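Local structure of putative reductase (Peptoclostridium difficile, 5J6C) at residues Ser64-Arg69 and Glu111-Trp116; Val105-Lys110 and Tyr168-Ile173. The protein probably acts as an FMN-dependent nitroreductase, using its bound flavin to reduce nitro compounds, possibly including the antibiotic metronidazole. One frame throughout, in Å; residues are numbered along the deposited sequence.

How the contacts relate
Along the chain the four segments alternate: 64-69, 105-110, 111-116, 168-173. Residues 105-110 run straight into 111-116, so strand 102-109 of contact 2 runs on into the loop of contact 1, and the two centres lie about 12 Å apart. Contact 2 pairs the two central strands of the antiparallel sheet, 102-109 and 168-177; contact 1 joins the loops that precede strand 71-76 and helix 116-133. Trp116 links them, its indole lying against Ala108, Lys110 and Ser169, with CH2 3.1 Å from Ser169 OG. Both contacts also reach the second subunit, so the sheet's central strands, a flavin-bordering loop and the subunit interface lie close together in space.

Contact 1: residues Ser64-Arg69 and Glu111-Trp116; sequences SSKGLR and EKNDVW. With FMN (flavin mononucleotide), chain E.
Ser65 meets Asn113 and Val115 where two loops of the nitroreductase fold come together, one ahead of strand 71-76 and the other leading into helix 116-133. The tight part centres on the Ser65 hydroxyl. With OG anti to the backbone N (chi1 173°), it reaches Asn113 ND2 at 3.0 Å, but the N-H points well off line (124°) and the bond is weak. Val115 CG2, just ahead of the helix, packs 3.5 Å from the same OG. Two overlapping beta turns, closed by Gly67 N to Ser64 O and Leu68 N to Ser65 O, shape the first loop. It borders the flavin: Ser65 N sits 3.3 Å from FMN C8M and is hydrogen-bonded to Asp119, while arginines of the second subunit complete the cofactor site.

The solvent side is looser. Leu68 crosses Asn113 at about a right angle, and its CD1 rests 3.5 Å from Lys112 O. The exposed Lys66 merely brushes the amide through CD, and Lys112 sends its ammonium to a salt bridge with Asp109. A water forms a second link between Ser65 and Asn113, donating to Ser65 O at 2.6 Å and accepting from Asn113 ND2 at 3.2 Å.

Contact 2: residues Val105-Lys110 and Tyr168-Ile173; sequences VIIADK and YSVECI
Tyr168 opens its strand beside Asp109, a non-hydrogen-bonded antiparallel pair, and Ile107 CD1 lies over one face of its ring, 4.3 Å from the centroid in a CH-pi contact. The two strands are the inner pair of the antiparallel sheet at the core of the nitroreductase fold. That methyl gets there because Ile107 CG1 sits between the backbone N and carbonyl carbon (chi1 69°) and the chain then extends. Ring atom CE1 also comes within 3.8 Å of Asp109 CB, while a water bridges Tyr168 O to Lys110 NZ, weakly at the lysine.

Ser169 is gripped by two backbone bonds, Ser169 N to Ala108 O and Ala108 N to Ser169 O, both 3.0 Å, and its CB meets the aliphatic part of Lys110. Val170 turns to the Tyr168 side of the sheet, where CG1 touches Val105 CG1 at 3.7 Å and CG2 touches Ile107 CG2. At Glu171 a beta bulge interrupts the pairing, slipping the register by one residue: Glu171 N bonds to Ile106 O at 2.9 Å and Cys172 O to Ile106 N at 3.0 Å. Cys172 SG then packs 3.6 Å from Ile106 CD1, and Ile173 lies side by side with Val105.

Strand 71-76 pairs with the far edge of 105-109 and strand 137-142 flanks 168-173; Ile106 rests on helix 116-133, whereas Val105, Val170 and Ile173 face helix 154-162.

Contact 1: residues Ser64-Arg69 and Glu111-Trp116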
# COMPACT_ATOMS: atom_id res chain seq x y z
N SER A 64 7.31 7.03 -1.74
CA SER A 64 8.25 6.05 -1.21
C SER A 64 9.01 6.66 -0.04
O SER A 64 9.17 7.88 0.04
CB SER A 64 9.21 5.55 -2.30
OG SER A 64 9.97 6.62 -2.83
N SER A 65 9.45 5.81 0.88
CA SER A 65 10.26 6.28 2.00
C SER A 65 11.48 7.05 1.49
O SER A 65 12.19 6.58 0.60
CB SER A 65 10.69 5.10 2.85
OG SER A 65 11.60 5.49 3.86
N LYS A 66 11.70 8.25 2.03
CA LYS A 66 12.83 9.11 1.67
C LYS A 66 12.85 9.47 0.18
O LYS A 66 13.91 9.82 -0.35
CB LYS A 66 14.16 8.47 2.05
CG LYS A 66 14.29 8.08 3.51
CD LYS A 66 15.66 7.45 3.78
CE LYS A 66 15.69 6.83 5.17
NZ LYS A 66 15.09 7.74 6.21
N GLY A 67 11.72 9.37 -0.50
CA GLY A 67 11.69 9.54 -1.95
C GLY A 67 12.59 8.59 -2.72
O GLY A 67 12.83 8.81 -3.92
N LEU A 68 13.08 7.53 -2.08
CA LEU A 68 14.13 6.70 -2.66
C LEU A 68 13.64 5.81 -3.79
O LEU A 68 14.48 5.29 -4.55
CB LEU A 68 14.77 5.83 -1.59
CG LEU A 68 15.69 6.51 -0.57
CD1 LEU A 68 16.28 5.46 0.37
CD2 LEU A 68 16.78 7.31 -1.26
N ARG A 69 12.33 5.59 -3.91
CA ARG A 69 11.76 4.78 -4.99
C ARG A 69 12.50 3.45 -5.15
O ARG A 69 13.01 3.12 -6.22
CB ARG A 69 11.78 5.57 -6.30
CG ARG A 69 11.02 6.89 -6.25
CD ARG A 69 11.06 7.57 -7.61
NE ARG A 69 10.13 8.70 -7.70
CZ ARG A 69 10.26 9.68 -8.59
NH1 ARG A 69 11.28 9.66 -9.45
NH2 ARG A 69 9.38 10.67 -8.63
N GLU A 111 18.62 -3.40 -0.49
CA GLU A 111 19.72 -2.68 0.15
C GLU A 111 19.49 -1.18 0.20
O GLU A 111 20.20 -0.49 0.94
CB GLU A 111 21.04 -2.94 -0.59
CG GLU A 111 21.40 -4.39 -0.80
CD GLU A 111 22.46 -4.54 -1.87
OE1 GLU A 111 22.75 -3.54 -2.57
OE2 GLU A 111 23.01 -5.66 -2.01
N LYS A 112 18.55 -0.66 -0.60
CA LYS A 112 18.30 0.78 -0.63
C LYS A 112 17.59 1.26 0.64
O LYS A 112 17.83 2.39 1.09
CB LYS A 112 17.47 1.16 -1.86
CG LYS A 112 18.25 1.60 -3.11
CD LYS A 112 17.35 2.44 -4.04
CE LYS A 112 17.96 2.68 -5.42
NZ LYS A 112 17.98 1.44 -6.26
N ASN A 113 16.72 0.42 1.20
CA ASN A 113 15.94 0.75 2.38
C ASN A 113 15.40 -0.54 2.97
O ASN A 113 15.23 -1.55 2.27
CB ASN A 113 14.79 1.72 2.04
CG ASN A 113 14.61 2.81 3.10
OD1 ASN A 113 15.14 2.72 4.21
ND2 ASN A 113 13.84 3.85 2.75
N ASP A 114 15.14 -0.51 4.28
CA ASP A 114 14.54 -1.63 4.99
C ASP A 114 13.01 -1.62 4.93
O ASP A 114 12.38 -2.62 5.28
CB ASP A 114 14.98 -1.62 6.45
CG ASP A 114 14.56 -0.36 7.18
OD1 ASP A 114 14.40 0.69 6.52
OD2 ASP A 114 14.38 -0.42 8.41
N VAL A 115 12.41 -0.51 4.51
CA VAL A 115 10.96 -0.40 4.39
C VAL A 115 10.60 -0.49 2.91
O VAL A 115 9.61 0.11 2.47
CB VAL A 115 10.44 0.88 5.06
CG1 VAL A 115 10.58 0.77 6.58
CG2 VAL A 115 11.20 2.09 4.58
N TRP A 116 11.39 -1.25 2.14
CA TRP A 116 11.04 -1.56 0.75
C TRP A 116 9.73 -2.35 0.66
O TRP A 116 9.05 -2.29 -0.37
CB TRP A 116 12.18 -2.34 0.07
CG TRP A 116 12.49 -3.67 0.70
CD1 TRP A 116 13.45 -3.92 1.63
CD2 TRP A 116 11.85 -4.93 0.43
NE1 TRP A 116 13.44 -5.25 1.97
CE2 TRP A 116 12.47 -5.89 1.24
CE3 TRP A 116 10.81 -5.33 -0.42
CZ2 TRP A 116 12.09 -7.24 1.24
CZ3 TRP A 116 10.43 -6.66 -0.42
CH2 TRP A 116 11.07 -7.60 0.40
N1 FMN E . 7.92 11.40 5.76
C2 FMN E . 8.34 11.85 7.00
O2 FMN E . 8.45 13.05 7.23
N3 FMN E . 8.63 10.97 8.02
C4 FMN E . 8.51 9.61 7.81
O4 FMN E . 8.76 8.81 8.72
C4A FMN E . 8.09 9.16 6.56
N5 FMN E . 7.96 7.80 6.37
C5A FMN E . 7.53 7.33 5.14
C6 FMN E . 7.43 5.95 4.97
C7 FMN E . 6.99 5.42 3.77
C7M FMN E . 6.89 3.93 3.65
C8 FMN E . 6.67 6.28 2.71
C8M FMN E . 6.20 5.69 1.41
C9 FMN E . 6.78 7.67 2.87
C9A FMN E . 7.22 8.21 4.09
N10 FMN E . 7.33 9.59 4.29
C10 FMN E . 7.77 10.06 5.53
C1' FMN E . 7.06 10.57 3.17
C2' FMN E . 8.42 10.65 2.38
O2' FMN E . 9.32 11.61 2.86
C3' FMN E . 8.48 10.80 0.85
O3' FMN E . 9.30 11.85 0.31
C4' FMN E . 7.18 11.09 0.21
O4' FMN E . 6.26 10.04 0.39
C5' FMN E . 7.54 11.30 -1.27
O5' FMN E . 7.35 12.67 -1.51
P FMN E . 5.82 13.10 -1.76
O1P FMN E . 5.53 12.81 -3.20
O2P FMN E . 4.87 12.27 -0.93
O3P FMN E . 5.62 14.58 -1.46
O HOH W 1 12.57 4.08 -0.14

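Contact 2: residues Val105-Lys110 and Tyr168-Ile173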
# COMPACT_ATOMS: atom_id res chain seq x y z
N VAL A 105 5.24 -7.70 -12.07
CA VAL A 105 5.98 -8.17 -10.90
C VAL A 105 6.62 -6.95 -10.25
O VAL A 105 7.35 -6.21 -10.91
CB VAL A 105 7.04 -9.21 -11.31
CG1 VAL A 105 7.80 -9.74 -10.09
CG2 VAL A 105 6.38 -10.33 -12.08
N ILE A 106 6.33 -6.74 -8.96
CA ILE A 106 6.89 -5.63 -8.19
C ILE A 106 8.09 -6.14 -7.39
O ILE A 106 7.94 -6.96 -6.48
CB ILE A 106 5.86 -4.99 -7.25
CG1 ILE A 106 4.72 -4.33 -8.02
CG2 ILE A 106 6.55 -3.94 -6.41
CD1 ILE A 106 3.49 -5.16 -8.09
N ILE A 107 9.28 -5.63 -7.72
CA ILE A 107 10.50 -5.97 -7.01
C ILE A 107 11.03 -4.69 -6.37
O ILE A 107 10.62 -3.58 -6.71
CB ILE A 107 11.57 -6.59 -7.94
CG1 ILE A 107 12.09 -5.55 -8.93
CG2 ILE A 107 11.01 -7.83 -8.64
CD1 ILE A 107 13.24 -6.04 -9.83
N ALA A 108 11.96 -4.86 -5.43
CA ALA A 108 12.51 -3.72 -4.72
C ALA A 108 13.96 -3.98 -4.38
O ALA A 108 14.33 -5.10 -4.02
CB ALA A 108 11.71 -3.42 -3.45
N ASP A 109 14.78 -2.94 -4.52
CA ASP A 109 16.18 -2.99 -4.11
C ASP A 109 16.23 -2.99 -2.59
O ASP A 109 16.09 -1.94 -1.95
CB ASP A 109 16.93 -1.80 -4.72
CG ASP A 109 18.42 -1.79 -4.38
OD1 ASP A 109 19.08 -0.83 -4.82
OD2 ASP A 109 18.92 -2.71 -3.68
N LYS A 110 16.43 -4.17 -1.99
CA LYS A 110 16.33 -4.30 -0.54
C LYS A 110 17.55 -3.76 0.21
O LYS A 110 17.49 -3.64 1.44
CB LYS A 110 16.06 -5.76 -0.13
CG LYS A 110 17.17 -6.76 -0.43
CD LYS A 110 16.71 -8.20 -0.11
CE LYS A 110 17.87 -9.19 -0.04
NZ LYS A 110 18.41 -9.59 -1.38
N TYR A 168 17.79 -7.57 -5.26
CA TYR A 168 16.36 -7.32 -5.31
C TYR A 168 15.60 -8.43 -4.61
O TYR A 168 16.00 -9.60 -4.62
CB TYR A 168 15.89 -7.23 -6.76
CG TYR A 168 16.51 -6.08 -7.52
CD1 TYR A 168 16.05 -4.78 -7.34
CD2 TYR A 168 17.55 -6.30 -8.41
CE1 TYR A 168 16.62 -3.74 -8.02
CE2 TYR A 168 18.12 -5.26 -9.10
CZ TYR A 168 17.65 -3.98 -8.90
OH TYR A 168 18.20 -2.93 -9.58
N SER A 169 14.46 -8.05 -4.03
CA SER A 169 13.50 -8.99 -3.48
C SER A 169 12.16 -8.81 -4.20
O SER A 169 11.80 -7.69 -4.58
CB SER A 169 13.33 -8.77 -1.98
OG SER A 169 12.46 -9.74 -1.43
N VAL A 170 11.41 -9.90 -4.37
CA VAL A 170 10.13 -9.88 -5.06
C VAL A 170 9.02 -9.74 -4.03
O VAL A 170 8.91 -10.55 -3.11
CB VAL A 170 9.91 -11.13 -5.92
CG1 VAL A 170 8.59 -10.99 -6.70
CG2 VAL A 170 11.07 -11.33 -6.88
N GLU A 171 8.20 -8.70 -4.18
CA GLU A 171 7.13 -8.43 -3.23
C GLU A 171 5.87 -9.20 -3.59
O GLU A 171 5.31 -9.93 -2.76
CB GLU A 171 6.82 -6.93 -3.18
CG GLU A 171 5.53 -6.59 -2.45
CD GLU A 171 5.51 -7.10 -1.01
OE1 GLU A 171 4.43 -7.51 -0.53
OE2 GLU A 171 6.57 -7.10 -0.36
N CYS A 172 5.43 -9.08 -4.84
CA CYS A 172 4.16 -9.65 -5.27
C CYS A 172 4.09 -9.55 -6.79
O CYS A 172 4.85 -8.81 -7.41
CB CYS A 172 2.98 -8.90 -4.64
SG CYS A 172 2.89 -7.15 -5.14
N ILE A 173 3.18 -10.33 -7.36
CA ILE A 173 2.80 -10.20 -8.77
C ILE A 173 1.37 -9.67 -8.83
O ILE A 173 0.49 -10.15 -8.10
CB ILE A 173 2.90 -11.55 -9.50
CG1 ILE A 173 4.20 -12.26 -9.15
CG2 ILE A 173 2.78 -11.34 -11.01
CD1 ILE A 173 4.45 -13.47 -10.00
O HOH W 2 15.69 -11.52 -2.22